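GDSL-like protein (Roseburia intestinalis L1-82, PDB 6HFZ) removes acetyl groups from acetylated mannans, as a two-domain GDSL-type carbohydrate esterase of a commensal gut bacterium. Local coordinates at residues 16-19 and 20-24; 119-122 and 123-127; 156-159 and 160-164. One frame throughout, in Å; residues are numbered along the deposited sequence.

Contact 1: residues 16-19 and 20-24; sequences CLYR and LKKVM
Tyr18 and Lys22, one helical turn apart, run side by side and point the same way, the lysine chain lying along the tyrosine ring. Lys22 CG sits over one face of that ring, shifted toward its rim, and CD carries on to the phenol end, reaching 3.5 Å from Tyr18 OH. A bend at the third torsion of Lys22 (chi3 36°) turns CE and NZ away from the line of the chain. Tyr18 takes its place in the pair because its CG stands anti to the backbone N (chi1 178°). Leu17 and Lys21 form a second, looser pair: the extended lysine chain passes alongside the leucine base, with Lys21 CD 4.0 Å from Leu17 CB, and NZ makes a weak, long ion pair with Glu216.

This is the N-terminal part of helix 18-28, which packs beside helices 55-66 and 196-215 in the α/β domain, and Leu17 holds the N-cap position. Its carbonyl receives the Lys21 amide, Leu17 O to Lys21 N being 2.8 Å; Lys22 N and Val23 N bond in the same i to i+4 manner to Tyr18 O and Arg19 O. Cys16, ahead of the cap, accepts a weak hydrogen bond through SG, 3.6 Å from Tyr18 N. A water takes the Leu20 amide at 2.9 Å from Leu20 N and donates to Cys16 O, joining the incoming loop to the helix.

Val23 sets CG2 3.3 Å from Arg19 O, while beyond CB the extended Arg19 side chain leads away from the turn. Its guanidinium group bonds to the carbonyls of Tyr129 and Pro135, forms a salt bridge with Glu223 and makes a cation-pi contact with Tyr129. Leu20 and Val23 meanwhile press on Trp63.

Contact 2: residues 119-122 and 123-127; sequences ETYE and GLVRK
Gly123 meets the preceding turn through its backbone alone, its amide bonding to Glu119 O at 3.1 Å (Gly123 N to Glu119 O). Leu124 N follows with Thr120 O, and the leucine side chain continues to Val88 of helix 84-96. At Val125 the amide hydrogen bond is short, 2.8 Å from Val125 N to Tyr121 O. The CG2 branch, which stands beside the backbone N, lies 3.3 Å from the same Tyr121 O and 4.0 Å from Tyr121 CD2, meeting the ring obliquely. This is the buried middle of helix 115-129, the crossover of a beta-alpha-beta unit between strands 102-106 and 136-141, and the Tyr121 ring also reaches Leu139 of the second strand.

Arg126 N bonds to Glu122 O along a nearly straight line, and the two side chains run the same way, Arg126 CD 3.9 Å from Glu122 CG. Their charged ends do not touch: Glu122 OE1 and Arg126 NH1 are 4.8 Å apart, and the carboxylate and guanidinium planes are 85° apart. Glu122 has further partners in Thr231 and Leu230 N; Arg126 forms a salt bridge with Glu236 and bonds to His374. Glu122 and Arg126 thus do not pair directly with each other but are bridged by Tyr162 OH, and their proximity probably favours the ionised form of each.

Contact 3: residues 156-159 and 160-164; sequences GRIA and RHYNL
Ile158 and Tyr162 supply the apolar part of this helix end, running side by side with Ile158 CG2 3.7 Å from Tyr162 CD2. The ring also turns an edge to the backbone, Tyr162 CD2 lying 3.3 Å from Ile158 O, near the ring plane. Helix 152-161 is the crossover of the beta-alpha-beta unit between strands 136-141 and 166-168, and it packs on helix 115-129, with Ile158 against Met118.

Main-chain bonds of the i to i+4 kind join Arg160, His161 and Tyr162 to Gly156, Arg157 and Ile158. Beyond them the helix ends in a Schellman motif: Asn163 adopts positive phi (59°), its N bonding weakly to Arg160 O, and Leu164 N returns to Ala159 O at 2.9 Å, lying in the carbonyl plane. His161 NE2 bonds to Ala228 O.

Among the charged groups, Arg160 bends at its third torsion (chi3 -58°), laying its guanidinium back over the preceding turn with NH2 3.8 Å from Arg157 CG. The Arg157 guanidinium lies nearly perpendicular to it, Arg157 NE and Arg160 NH2 being 5.1 Å apart. Gly156 O sits above one face of the Arg160 guanidinium, and its partial negative charge probably helps to offset the positive one.

The three contacts follow one another along the chain, each closing only a single helical turn, so none encloses or crosses another. Contact 1 starts helix 18-28, just after edge strand 11-13 of the mixed sheet. Contact 2 lies within helix 115-129, and contact 3 ends helix 152-161 before strand 166-168. Tertiary links then join them. Contact 3 is the hub: Asn163 O probably accepts a hydrogen bond from Cys16 N of contact 1, while Leu164 CD1 packs 3.5 Å from Val125 CG1 of contact 2. Contacts 1 and 2 do not touch, their nearest atoms being about 7 Å apart.

Contact 1: residues 16-19 and 20-24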
loop_
_atom_site.group_PDB
_atom_site.type_symbol
_atom_site.label_atom_id
_atom_site.label_comp_id
_atom_site.label_asym_id
_atom_site.label_seq_id
_atom_site.Cartn_x
_atom_site.Cartn_y
_atom_site.Cartn_z
ATOM N N CYS A 16 9.038 12.878 16.017
ATOM C CA CYS A 16 10.401 12.807 16.543
ATOM C C CYS A 16 11.340 12.643 15.354
ATOM O O CYS A 16 11.134 11.729 14.516
ATOM C CB CYS A 16 10.515 11.642 17.512
ATOM S SG CYS A 16 12.227 11.232 17.953
ATOM N N LEU A 17 12.322 13.553 15.219
ATOM C CA LEU A 17 13.221 13.533 14.045
ATOM C C LEU A 17 14.545 12.796 14.287
ATOM O O LEU A 17 15.472 12.872 13.471
ATOM C CB LEU A 17 13.483 14.990 13.641
ATOM C CG LEU A 17 12.213 15.810 13.426
ATOM C CD1 LEU A 17 12.574 17.273 13.256
ATOM C CD2 LEU A 17 11.429 15.274 12.229
ATOM N N TYR A 18 14.658 12.091 15.406
ATOM C CA TYR A 18 15.873 11.348 15.725
ATOM C C TYR A 18 16.362 10.503 14.541
ATOM O O TYR A 18 17.525 10.614 14.121
ATOM C CB TYR A 18 15.627 10.509 16.977
ATOM C CG TYR A 18 16.799 9.649 17.374
ATOM C CD1 TYR A 18 17.969 10.213 17.857
ATOM C CD2 TYR A 18 16.741 8.274 17.246
ATOM C CE1 TYR A 18 19.043 9.422 18.234
ATOM C CE2 TYR A 18 17.807 7.468 17.601
ATOM C CZ TYR A 18 18.956 8.046 18.101
ATOM O OH TYR A 18 19.989 7.249 18.463
ATOM N N ARG A 19 15.533 9.574 14.040
ATOM C CA ARG A 19 15.998 8.646 13.010
ATOM C C ARG A 19 16.318 9.383 11.711
ATOM O O ARG A 19 17.311 9.128 11.031
ATOM C CB ARG A 19 14.925 7.587 12.722
ATOM C CG ARG A 19 14.789 6.534 13.805
ATOM C CD ARG A 19 13.872 5.413 13.349
ATOM N NE ARG A 19 13.604 4.474 14.428
ATOM C CZ ARG A 19 13.031 3.289 14.255
ATOM N NH1 ARG A 19 12.681 2.903 13.037
ATOM N NH2 ARG A 19 12.803 2.515 15.306
ATOM N N LEU A 20 15.431 10.316 11.344
ATOM C CA LEU A 20 15.617 11.028 10.097
ATOM C C LEU A 20 16.923 11.850 10.143
ATOM O O LEU A 20 17.692 11.888 9.175
ATOM C CB LEU A 20 14.369 11.894 9.898
ATOM C CG LEU A 20 14.337 12.731 8.640
ATOM C CD1 LEU A 20 14.784 11.929 7.410
ATOM C CD2 LEU A 20 12.922 13.268 8.444
ATOM N N LYS A 21 17.227 12.423 11.313
ATOM C CA LYS A 21 18.424 13.235 11.423
ATOM C C LYS A 21 19.648 12.307 11.431
ATOM O O LYS A 21 20.675 12.672 10.884
ATOM C CB LYS A 21 18.363 14.140 12.651
ATOM C CG LYS A 21 17.590 15.439 12.440
ATOM C CD LYS A 21 17.270 16.140 13.737
ATOM C CE LYS A 21 16.812 17.569 13.561
ATOM N NZ LYS A 21 16.617 18.233 14.879
ATOM N N LYS A 22 19.522 11.107 12.014
ATOM C CA LYS A 22 20.622 10.135 11.963
ATOM C C LYS A 22 20.916 9.745 10.512
ATOM O O LYS A 22 22.061 9.622 10.107
ATOM C CB LYS A 22 20.301 8.903 12.801
ATOM C CG LYS A 22 20.677 8.995 14.273
ATOM C CD LYS A 22 20.682 7.638 15.010
ATOM C CE LYS A 22 21.160 6.459 14.173
ATOM N NZ LYS A 22 21.345 5.221 14.971
ATOM N N VAL A 23 19.883 9.598 9.672
ATOM C CA VAL A 23 20.103 9.254 8.279
ATOM C C VAL A 23 20.849 10.380 7.557
ATOM O O VAL A 23 21.786 10.122 6.788
ATOM C CB VAL A 23 18.784 8.912 7.555
ATOM C CG1 VAL A 23 19.016 8.714 6.068
ATOM C CG2 VAL A 23 18.143 7.686 8.193
HETATM N N MSE A 24 20.415 11.624 7.790
HETATM C CA MSE A 24 21.073 12.772 7.187
HETATM C C MSE A 24 22.556 12.814 7.582
HETATM O O MSE A 24 23.388 13.164 6.749
HETATM C CB MSE A 24 20.351 14.066 7.517
HETATM C CG MSE A 24 18.995 13.942 6.845
HETATM SE SE MSE A 24 18.002 15.662 7.028
HETATM C CE MSE A 24 16.330 15.149 6.078
HETATM O O HOH W 1 12.677 10.533 12.327
#

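Contact 2: residues 119-122 and 123-127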
loop_
_atom_site.group_PDB
_atom_site.type_symbol
_atom_site.label_atom_id
_atom_site.label_comp_id
_atom_site.label_asym_id
_atom_site.label_seq_id
_atom_site.Cartn_x
_atom_site.Cartn_y
_atom_site.Cartn_z
ATOM N N GLU A 119 -6.501 0.156 11.605
ATOM C CA GLU A 119 -5.895 -1.053 12.159
ATOM C C GLU A 119 -4.841 -1.644 11.208
ATOM O O GLU A 119 -3.742 -1.983 11.645
ATOM C CB GLU A 119 -6.991 -2.067 12.501
ATOM C CG GLU A 119 -6.466 -3.241 13.309
ATOM C CD GLU A 119 -7.497 -4.268 13.770
ATOM O OE1 GLU A 119 -8.711 -4.088 13.508
ATOM O OE2 GLU A 119 -7.095 -5.269 14.357
ATOM N N THR A 120 -5.161 -1.726 9.913
ATOM C CA THR A 120 -4.188 -2.250 8.946
ATOM C C THR A 120 -2.968 -1.317 8.862
ATOM O O THR A 120 -1.822 -1.783 8.802
ATOM C CB THR A 120 -4.794 -2.583 7.581
ATOM O OG1 THR A 120 -5.237 -1.358 6.977
ATOM C CG2 THR A 120 -5.973 -3.532 7.655
ATOM N N TYR A 121 -3.179 -0.001 8.767
ATOM C CA TYR A 121 -2.060 0.958 8.739
ATOM C C TYR A 121 -1.199 0.884 10.006
ATOM O O TYR A 121 0.026 0.983 9.920
ATOM C CB TYR A 121 -2.647 2.342 8.546
ATOM C CG TYR A 121 -1.751 3.460 8.127
ATOM C CD1 TYR A 121 -1.516 3.686 6.785
ATOM C CD2 TYR A 121 -1.330 4.411 9.052
ATOM C CE1 TYR A 121 -0.831 4.802 6.363
ATOM C CE2 TYR A 121 -0.635 5.529 8.643
ATOM C CZ TYR A 121 -0.387 5.720 7.292
ATOM O OH TYR A 121 0.231 6.856 6.835
ATOM N N GLU A 122 -1.829 0.693 11.182
ATOM C CA GLU A 122 -1.057 0.539 12.405
ATOM C C GLU A 122 -0.137 -0.699 12.312
ATOM O O GLU A 122 1.056 -0.601 12.665
ATOM C CB GLU A 122 -1.930 0.459 13.661
ATOM C CG GLU A 122 -1.064 0.303 14.891
ATOM C CD GLU A 122 -1.748 0.587 16.216
ATOM O OE1 GLU A 122 -1.082 1.211 17.106
ATOM O OE2 GLU A 122 -2.915 0.265 16.335
ATOM N N GLY A 123 -0.671 -1.834 11.836
ATOM C CA GLY A 123 0.129 -3.026 11.612
ATOM C C GLY A 123 1.299 -2.764 10.695
ATOM O O GLY A 123 2.406 -3.192 10.976
ATOM N N LEU A 124 1.049 -2.038 9.584
ATOM C CA LEU A 124 2.114 -1.723 8.637
ATOM C C LEU A 124 3.181 -0.851 9.296
ATOM O O LEU A 124 4.435 -1.140 9.181
ATOM C CB LEU A 124 1.513 -1.014 7.417
ATOM C CG LEU A 124 2.566 -0.468 6.451
ATOM C CD1 LEU A 124 3.426 -1.586 5.841
ATOM C CD2 LEU A 124 1.905 0.375 5.354
ATOM N N VAL A 125 2.753 0.226 9.967
ATOM C CA VAL A 125 3.686 1.148 10.609
ATOM C C VAL A 125 4.548 0.396 11.653
ATOM O O VAL A 125 5.784 0.581 11.718
ATOM C CB VAL A 125 2.965 2.380 11.204
ATOM C CG1 VAL A 125 3.868 3.189 12.127
ATOM C CG2 VAL A 125 2.359 3.264 10.129
ATOM N N ARG A 126 3.898 -0.336 12.564
ATOM C CA ARG A 126 4.641 -1.127 13.578
ATOM C C ARG A 126 5.683 -2.029 12.903
ATOM O O ARG A 126 6.842 -2.075 13.335
ATOM C CB ARG A 126 3.699 -1.920 14.475
ATOM C CG ARG A 126 2.878 -1.041 15.404
ATOM C CD ARG A 126 1.921 -1.839 16.236
ATOM N NE ARG A 126 2.659 -2.676 17.174
ATOM C CZ ARG A 126 2.966 -2.324 18.421
ATOM N NH1 ARG A 126 2.711 -1.100 18.856
ATOM N NH2 ARG A 126 3.493 -3.237 19.237
ATOM N N LYS A 127 5.293 -2.766 11.854
ATOM C CA LYS A 127 6.203 -3.715 11.221
ATOM C C LYS A 127 7.414 -2.980 10.642
ATOM O O LYS A 127 8.533 -3.445 10.693
ATOM C CB LYS A 127 5.467 -4.529 10.155
ATOM C CG LYS A 127 6.330 -5.414 9.247
ATOM C CD LYS A 127 5.567 -6.360 8.367
ATOM C CE LYS A 127 4.954 -7.506 9.130
ATOM N NZ LYS A 127 3.850 -8.171 8.390
#

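Contact 3: residues 156-159 and 160-164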
loop_
_atom_site.group_PDB
_atom_site.type_symbol
_atom_site.label_atom_id
_atom_site.label_comp_id
_atom_site.label_asym_id
_atom_site.label_seq_id
_atom_site.Cartn_x
_atom_site.Cartn_y
_atom_site.Cartn_z
ATOM N N GLY A 156 -3.352 9.854 10.631
ATOM C CA GLY A 156 -2.775 10.859 11.512
ATOM C C GLY A 156 -2.792 10.436 12.974
ATOM O O GLY A 156 -1.906 10.851 13.747
ATOM N N ARG A 157 -3.814 9.687 13.376
ATOM C CA ARG A 157 -3.892 9.150 14.741
ATOM C C ARG A 157 -2.723 8.213 14.978
ATOM O O ARG A 157 -2.151 8.188 16.091
ATOM C CB ARG A 157 -5.201 8.414 15.001
ATOM C CG ARG A 157 -6.404 9.339 15.026
ATOM C CD ARG A 157 -7.710 8.560 15.033
ATOM N NE ARG A 157 -8.842 9.429 15.338
ATOM C CZ ARG A 157 -10.111 9.187 15.004
ATOM N NH1 ARG A 157 -10.467 8.006 14.525
ATOM N NH2 ARG A 157 -11.013 10.154 15.111
ATOM N N ILE A 158 -2.356 7.447 13.945
ATOM C CA ILE A 158 -1.175 6.577 14.018
ATOM C C ILE A 158 0.108 7.404 14.012
ATOM O O ILE A 158 1.042 7.094 14.770
ATOM C CB ILE A 158 -1.183 5.521 12.887
ATOM C CG1 ILE A 158 -2.435 4.653 12.968
ATOM C CG2 ILE A 158 0.102 4.706 12.886
ATOM C CD1 ILE A 158 -2.754 4.092 14.366
ATOM N N ALA A 159 0.177 8.445 13.174
ATOM C CA ALA A 159 1.312 9.329 13.161
ATOM C C ALA A 159 1.603 9.874 14.569
ATOM O O ALA A 159 2.766 9.875 14.979
ATOM C CB ALA A 159 1.088 10.468 12.201
ATOM N N ARG A 160 0.570 10.328 15.276
ATOM C CA ARG A 160 0.771 11.016 16.572
ATOM C C ARG A 160 1.101 9.945 17.629
ATOM O O ARG A 160 1.973 10.175 18.513
ATOM C CB ARG A 160 -0.472 11.858 16.892
ATOM C CG ARG A 160 -0.584 13.136 16.067
ATOM C CD ARG A 160 -1.742 14.026 16.478
ATOM N NE ARG A 160 -3.020 13.366 16.401
ATOM C CZ ARG A 160 -3.784 13.336 15.316
ATOM N NH1 ARG A 160 -3.380 13.886 14.171
ATOM N NH2 ARG A 160 -4.981 12.811 15.432
ATOM N N HIS A 161 0.473 8.768 17.499
ATOM C CA HIS A 161 0.680 7.647 18.466
ATOM C C HIS A 161 2.166 7.246 18.486
ATOM O O HIS A 161 2.719 6.971 19.566
ATOM C CB HIS A 161 -0.211 6.438 18.193
ATOM C CG HIS A 161 -0.257 5.460 19.334
ATOM N ND1 HIS A 161 -0.851 5.781 20.528
ATOM C CD2 HIS A 161 0.224 4.197 19.465
ATOM C CE1 HIS A 161 -0.735 4.759 21.368
ATOM N NE2 HIS A 161 -0.102 3.756 20.732
ATOM N N TYR A 162 2.824 7.233 17.324
ATOM C CA TYR A 162 4.243 6.727 17.211
ATOM C C TYR A 162 5.232 7.877 17.107
ATOM O O TYR A 162 6.411 7.599 16.918
ATOM C CB TYR A 162 4.389 5.731 16.052
ATOM C CG TYR A 162 3.600 4.486 16.345
ATOM C CD1 TYR A 162 4.129 3.544 17.204
ATOM C CD2 TYR A 162 2.307 4.293 15.880
ATOM C CE1 TYR A 162 3.416 2.418 17.574
ATOM C CE2 TYR A 162 1.593 3.151 16.222
ATOM C CZ TYR A 162 2.150 2.215 17.082
ATOM O OH TYR A 162 1.444 1.108 17.491
ATOM N N ASN A 163 4.755 9.139 17.166
ATOM C CA ASN A 163 5.615 10.325 17.020
ATOM C C ASN A 163 6.341 10.313 15.673
ATOM O O ASN A 163 7.561 10.584 15.597
ATOM C CB ASN A 163 6.545 10.432 18.228
ATOM C CG ASN A 163 5.781 10.872 19.458
ATOM O OD1 ASN A 163 5.321 12.006 19.518
ATOM N ND2 ASN A 163 5.605 9.994 20.432
ATOM N N LEU A 164 5.586 10.031 14.592
ATOM C CA LEU A 164 6.155 10.021 13.264
ATOM C C LEU A 164 5.915 11.327 12.549
ATOM O O LEU A 164 4.823 11.885 12.609
ATOM C CB LEU A 164 5.577 8.876 12.432
ATOM C CG LEU A 164 5.858 7.471 12.951
ATOM C CD1 LEU A 164 5.147 6.436 12.083
ATOM C CD2 LEU A 164 7.330 7.202 12.976
#